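Local coordinates for DinB-like Protein (Bacillus cereus ATCC 10987, PDB 3DI5) that binds a divalent metal ion, nickel in this crystal, as a member of the DinB family of four-helix-bundle proteins, its physiological role not being established, at residues 107-112 and 116-121; 32-37 and 141-146. All coordinates share one frame; numbering follows the deposited sequence.

Contact 1 (107-112 and 116-121)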
loop_
_atom_site.group_PDB
_atom_site.type_symbol
_atom_site.label_atom_id
_atom_site.label_comp_id
_atom_site.label_asym_id
_atom_site.label_seq_id
_atom_site.Cartn_x
_atom_site.Cartn_y
_atom_site.Cartn_z
ATOM N N THR A 107 0.595 3.330 -21.611
ATOM C CA THR A 107 -0.662 2.687 -21.986
ATOM C C THR A 107 -1.826 3.210 -21.175
ATOM O O THR A 107 -1.796 3.191 -19.935
ATOM C CB THR A 107 -0.553 1.180 -21.785
ATOM O OG1 THR A 107 0.656 0.780 -22.404
ATOM C CG2 THR A 107 -1.740 0.457 -22.419
ATOM N N ILE A 108 -2.836 3.724 -21.874
ATOM C CA ILE A 108 -4.032 4.272 -21.236
ATOM C C ILE A 108 -4.957 3.150 -20.771
ATOM O O ILE A 108 -5.330 2.280 -21.558
ATOM C CB ILE A 108 -4.764 5.231 -22.183
ATOM C CG1 ILE A 108 -3.959 6.523 -22.326
ATOM C CG2 ILE A 108 -6.149 5.564 -21.639
ATOM C CD1 ILE A 108 -4.506 7.433 -23.382
ATOM N N ASN A 109 -5.274 3.140 -19.472
ATOM C CA ASN A 109 -6.213 2.179 -18.898
ATOM C C ASN A 109 -7.317 2.921 -18.114
ATOM O O ASN A 109 -7.298 4.162 -17.938
ATOM C CB ASN A 109 -5.474 1.173 -18.019
ATOM C CG ASN A 109 -4.894 0.000 -18.801
ATOM O OD1 ASN A 109 -5.630 -0.825 -19.340
ATOM N ND2 ASN A 109 -3.565 -0.108 -18.818
ATOM N N ASP A 110 -8.302 2.158 -17.674
ATOM C CA ASP A 110 -9.456 2.721 -17.008
ATOM C C ASP A 110 -9.246 2.722 -15.511
ATOM O O ASP A 110 -9.105 1.655 -14.908
ATOM C CB ASP A 110 -10.702 1.906 -17.335
ATOM C CG ASP A 110 -11.935 2.439 -16.638
ATOM O OD1 ASP A 110 -12.255 3.638 -16.829
ATOM O OD2 ASP A 110 -12.578 1.669 -15.893
ATOM N N PHE A 111 -9.234 3.906 -14.899
ATOM C CA PHE A 111 -9.204 3.965 -13.430
ATOM C C PHE A 111 -10.581 4.281 -12.887
ATOM O O PHE A 111 -11.024 5.430 -12.923
ATOM C CB PHE A 111 -8.172 4.950 -12.880
ATOM C CG PHE A 111 -8.062 4.910 -11.357
ATOM C CD1 PHE A 111 -7.586 3.764 -10.709
ATOM C CD2 PHE A 111 -8.477 5.977 -10.575
ATOM C CE1 PHE A 111 -7.504 3.707 -9.297
ATOM C CE2 PHE A 111 -8.398 5.923 -9.168
ATOM C CZ PHE A 111 -7.900 4.787 -8.535
ATOM N N PHE A 112 -11.269 3.243 -12.418
ATOM C CA PHE A 112 -12.617 3.399 -11.878
ATOM C C PHE A 112 -13.417 4.462 -12.647
ATOM O O PHE A 112 -13.896 5.434 -12.059
ATOM C CB PHE A 112 -12.562 3.773 -10.389
ATOM C CG PHE A 112 -11.804 2.787 -9.537
ATOM C CD1 PHE A 112 -12.156 1.434 -9.530
ATOM C CD2 PHE A 112 -10.745 3.202 -8.755
ATOM C CE1 PHE A 112 -11.454 0.513 -8.751
ATOM C CE2 PHE A 112 -10.037 2.289 -7.971
ATOM C CZ PHE A 112 -10.400 0.940 -7.977
HETATM N N MSE A 116 -6.700 6.872 -17.887
HETATM C CA MSE A 116 -5.439 7.478 -17.473
HETATM C C MSE A 116 -4.280 6.552 -17.858
HETATM O O MSE A 116 -4.452 5.339 -17.902
HETATM C CB MSE A 116 -5.431 7.700 -15.950
HETATM C CG MSE A 116 -6.504 8.662 -15.424
HETATM SE SE MSE A 116 -6.271 10.479 -16.012
HETATM C CE MSE A 116 -5.242 11.172 -14.522
ATOM N N PRO A 117 -3.101 7.127 -18.151
ATOM C CA PRO A 117 -1.919 6.293 -18.389
ATOM C C PRO A 117 -1.536 5.415 -17.181
ATOM O O PRO A 117 -1.869 5.723 -16.045
ATOM C CB PRO A 117 -0.817 7.312 -18.725
ATOM C CG PRO A 117 -1.357 8.644 -18.457
ATOM C CD PRO A 117 -2.826 8.566 -18.318
ATOM N N ASN A 118 -0.851 4.318 -17.416
ATOM C CA ASN A 118 -0.430 3.481 -16.305
ATOM C C ASN A 118 0.393 4.227 -15.247
ATOM O O ASN A 118 0.274 3.924 -14.068
ATOM C CB ASN A 118 0.309 2.246 -16.791
ATOM C CG ASN A 118 -0.623 1.215 -17.361
ATOM O OD1 ASN A 118 -1.757 1.088 -16.908
ATOM N ND2 ASN A 118 -0.168 0.490 -18.364
ATOM N N SER A 119 1.189 5.215 -15.653
ATOM C CA SER A 119 2.031 5.952 -14.700
ATOM C C SER A 119 1.222 6.671 -13.602
ATOM O O SER A 119 1.676 6.805 -12.463
ATOM C CB SER A 119 2.914 6.961 -15.426
ATOM O OG SER A 119 2.130 7.783 -16.236
ATOM N N ILE A 120 0.023 7.103 -13.948
ATOM C CA ILE A 120 -0.856 7.779 -13.019
ATOM C C ILE A 120 -1.425 6.751 -12.039
ATOM O O ILE A 120 -1.522 6.996 -10.833
ATOM C CB ILE A 120 -1.976 8.523 -13.765
ATOM C CG1 ILE A 120 -1.404 9.621 -14.675
ATOM C CG2 ILE A 120 -2.938 9.171 -12.798
ATOM C CD1 ILE A 120 -0.644 10.738 -13.959
ATOM N N PHE A 121 -1.763 5.568 -12.518
ATOM C CA PHE A 121 -2.124 4.511 -11.568
ATOM C C PHE A 121 -1.065 4.448 -10.483
ATOM O O PHE A 121 -1.370 4.351 -9.274
ATOM C CB PHE A 121 -2.227 3.155 -12.234
ATOM C CG PHE A 121 -3.478 2.957 -13.031
ATOM C CD1 PHE A 121 -3.600 3.465 -14.316
ATOM C CD2 PHE A 121 -4.534 2.243 -12.503
ATOM C CE1 PHE A 121 -4.741 3.268 -15.045
ATOM C CE2 PHE A 121 -5.666 2.033 -13.246
ATOM C CZ PHE A 121 -5.783 2.583 -14.510
HETATM O O HOH W 1 -1.353 -2.059 -19.553
#

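Contact 2 (32-37 and 141-146)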
loop_
_atom_site.group_PDB
_atom_site.type_symbol
_atom_site.label_atom_id
_atom_site.label_comp_id
_atom_site.label_asym_id
_atom_site.label_seq_id
_atom_site.Cartn_x
_atom_site.Cartn_y
_atom_site.Cartn_z
ATOM N N LEU A 32 -3.780 -2.695 17.143
ATOM C CA LEU A 32 -4.746 -2.768 16.060
ATOM C C LEU A 32 -6.114 -2.230 16.455
ATOM O O LEU A 32 -6.847 -1.735 15.593
ATOM C CB LEU A 32 -4.885 -4.221 15.565
ATOM C CG LEU A 32 -3.621 -4.863 14.996
ATOM C CD1 LEU A 32 -4.024 -6.166 14.358
ATOM C CD2 LEU A 32 -2.855 -3.940 14.002
ATOM N N SER A 33 -6.456 -2.299 17.744
ATOM C CA SER A 33 -7.755 -1.811 18.196
ATOM C C SER A 33 -7.755 -0.295 18.414
ATOM O O SER A 33 -8.799 0.278 18.653
ATOM C CB SER A 33 -8.227 -2.553 19.448
ATOM O OG SER A 33 -7.394 -2.307 20.561
ATOM N N GLN A 34 -6.617 0.344 18.241
ATOM C CA GLN A 34 -6.521 1.773 18.461
ATOM C C GLN A 34 -7.356 2.601 17.501
ATOM O O GLN A 34 -7.230 2.466 16.350
ATOM C CB GLN A 34 -5.069 2.221 18.440
ATOM C CG GLN A 34 -4.853 3.626 18.967
ATOM C CD GLN A 34 -4.864 3.722 20.489
ATOM O OE1 GLN A 34 -4.490 2.811 21.191
ATOM N NE2 GLN A 34 -5.304 4.824 20.973
ATOM N N GLU A 35 -8.174 3.501 17.998
ATOM C CA GLU A 35 -9.188 4.121 17.174
ATOM C C GLU A 35 -8.935 5.559 16.848
ATOM O O GLU A 35 -8.506 6.306 17.655
ATOM C CB GLU A 35 -10.563 3.980 17.827
ATOM N N ILE A 36 -9.286 5.967 15.662
ATOM C CA ILE A 36 -9.319 7.377 15.349
ATOM C C ILE A 36 -10.219 8.186 16.226
ATOM O O ILE A 36 -9.881 9.259 16.589
ATOM C CB ILE A 36 -9.741 7.625 13.963
ATOM C CG1 ILE A 36 -8.757 7.034 13.006
ATOM C CG2 ILE A 36 -10.012 9.079 13.742
ATOM C CD1 ILE A 36 -9.088 7.243 11.643
ATOM N N ALA A 37 -11.398 7.670 16.504
ATOM C CA ALA A 37 -12.407 8.313 17.330
ATOM C C ALA A 37 -13.544 7.314 17.554
ATOM O O ALA A 37 -13.610 6.281 16.891
ATOM C CB ALA A 37 -12.927 9.584 16.658
ATOM N N ARG A 141 1.471 6.272 17.650
ATOM C CA ARG A 141 1.873 7.117 18.783
ATOM C C ARG A 141 0.873 6.985 19.928
ATOM O O ARG A 141 1.233 6.834 21.102
ATOM C CB ARG A 141 1.877 8.596 18.345
ATOM C CG ARG A 141 3.180 9.325 18.507
ATOM C CD ARG A 141 3.980 9.345 17.197
ATOM N N GLN A 142 -0.401 7.070 19.571
ATOM C CA GLN A 142 -1.492 6.998 20.533
ATOM C C GLN A 142 -1.597 5.610 21.155
ATOM O O GLN A 142 -2.019 5.482 22.304
ATOM C CB GLN A 142 -2.786 7.427 19.862
ATOM C CG GLN A 142 -2.823 8.938 19.735
ATOM C CD GLN A 142 -3.882 9.457 18.818
ATOM O OE1 GLN A 142 -4.533 8.687 18.117
ATOM N NE2 GLN A 142 -4.060 10.782 18.801
ATOM N N ALA A 143 -1.160 4.589 20.432
ATOM C CA ALA A 143 -1.090 3.245 20.991
ATOM C C ALA A 143 0.141 2.987 21.858
ATOM O O ALA A 143 0.295 1.881 22.355
ATOM C CB ALA A 143 -1.140 2.228 19.893
ATOM N N GLY A 144 1.012 3.980 22.017
ATOM C CA GLY A 144 2.242 3.823 22.803
ATOM C C GLY A 144 3.377 3.105 22.089
ATOM O O GLY A 144 4.274 2.540 22.746
ATOM N N LEU A 145 3.353 3.112 20.754
ATOM C CA LEU A 145 4.416 2.495 19.964
ATOM C C LEU A 145 5.444 3.551 19.568
ATOM O O LEU A 145 5.147 4.747 19.523
ATOM C CB LEU A 145 3.849 1.816 18.702
ATOM C CG LEU A 145 2.786 0.729 18.908
ATOM C CD1 LEU A 145 2.220 0.255 17.562
ATOM C CD2 LEU A 145 3.339 -0.438 19.715
ATOM N N THR A 146 6.661 3.105 19.284
ATOM C CA THR A 146 7.718 4.001 18.828
ATOM C C THR A 146 7.664 4.009 17.309
ATOM O O THR A 146 7.837 2.964 16.689
ATOM C CB THR A 146 9.122 3.550 19.350
HETATM O O HOH W 2 -6.387 6.771 19.309
#

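Contact 1 (107-112 and 116-121)
The contact between 107-112 and 116-121 is an antiparallel beta hairpin at the N-terminal end of helix 118-142. Its second strand runs straight into that helix, so that the first strand pairs with its partner and also lies over the opening turn of the helix. Asn109 and Met116, the latter a selenomethionine, form a hydrogen-bonded pair, with Asn109 N giving to Met116 O and Met116 N to Asn109 O, each at 2.8 Å. Ile108 and Pro117 follow as a non-hydrogen-bonded pair, and Pro117 is the N-cap. Beyond it, Asn118 N, at the start of the helix, still reaches Thr107 O at 2.9 Å, with a more bent N-H...O angle of 132°.

Two side-chain contacts accompany this ladder. Asn109 ND2 gives a hydrogen to Asn118 OD1 at 2.9 Å, coming from the side of that C=O and tilted somewhat out of its plane, while a water accepts from ND2 of both asparagines. With Asn118 ND2 also bonded to Asp104 O, the amide of this buried residue is engaged through both of its polar atoms. Further along, Phe111 has CG anti to the backbone N (chi1 -175°), which brings its ring edge to the face of Phe121 in an offset edge-to-face pair, planes at 87°, with Phe111 CD1 3.6 Å from Phe121 CE2. The Phe121 ring meets Asp110 O at its rim and Asn109 CB obliquely.

Helix 118-142 carries two nickel ligands, His128 and His132; the Phe111 side chain is about 10 Å from the metal. Thr61, after helix 43-58, touches both Asn118 and Phe121, and Trp100, after helix 78-99, touches Asn118.

Contact 2 (32-37 and 141-146)
Gln34 lays its side-chain amide against the backbone and side chain of Ala143, at the C-terminal end of helix 118-142. CG stands anti to the backbone N (chi1 -167°), which sends the chain across toward the helix end, and a bend at chi2 then turns the amide alongside Gln142 and Ala143. Gln34 OE1 comes to 3.4 Å from Ala143 CA and 3.6 Å from Ala143 CB, and Gln34 NE2 lies 3.8 Å from Gln142 CB. These are van der Waals approaches: at 3.6 Å, Gln34 NE2 and Gln142 O are near each other without being hydrogen-bonded.

The helix finishes here in a Schellman motif. Gly144 is the first residue to leave helical geometry, with a positive phi, and its N bonds back to Arg141 O at 3.0 Å. Ala143, just before that glycine, presents its methyl group to Gln34 where the chain turns out of the helix, and the same methyl group touches Ser31.

A single water makes the polar link between the segments. It accepts from Gln34 NE2 at 2.8 Å and donates to Glu35 O and to Gln142 OE1, the last at 2.9 Å. The Gln142 chain, extended beyond CG, crosses that of Gln34 at about a right angle, with the two amide planes 48° apart. The water thus has three protein partners, two from the loop and one from the helix end, and probably helps to set which way each glutamine amide is turned. On the loop side, Gln34 is tied by a backbone hydrogen bond to Leu43, at the start of helix 43-58, as Leu32 is to Gly44.

In the fold
Both contacts use helix 118-142, one at each end, and they lie on opposite sides of the chain's centre with their own centres 35 Å apart. They illustrate how the two ends of one helix can meet their surroundings by different chemistry. Contact 1, partly buried, joins the N-terminal end to a sequence-adjacent strand through direct backbone and amide bonds and an aromatic pair. Contact 2 is a smaller surface contact between parts of the chain more than a hundred residues apart, and its polar link runs through water. The buried areas match this difference: 408 Å² for contact 1 against 141 Å² for contact 2, which lies away from the metal site.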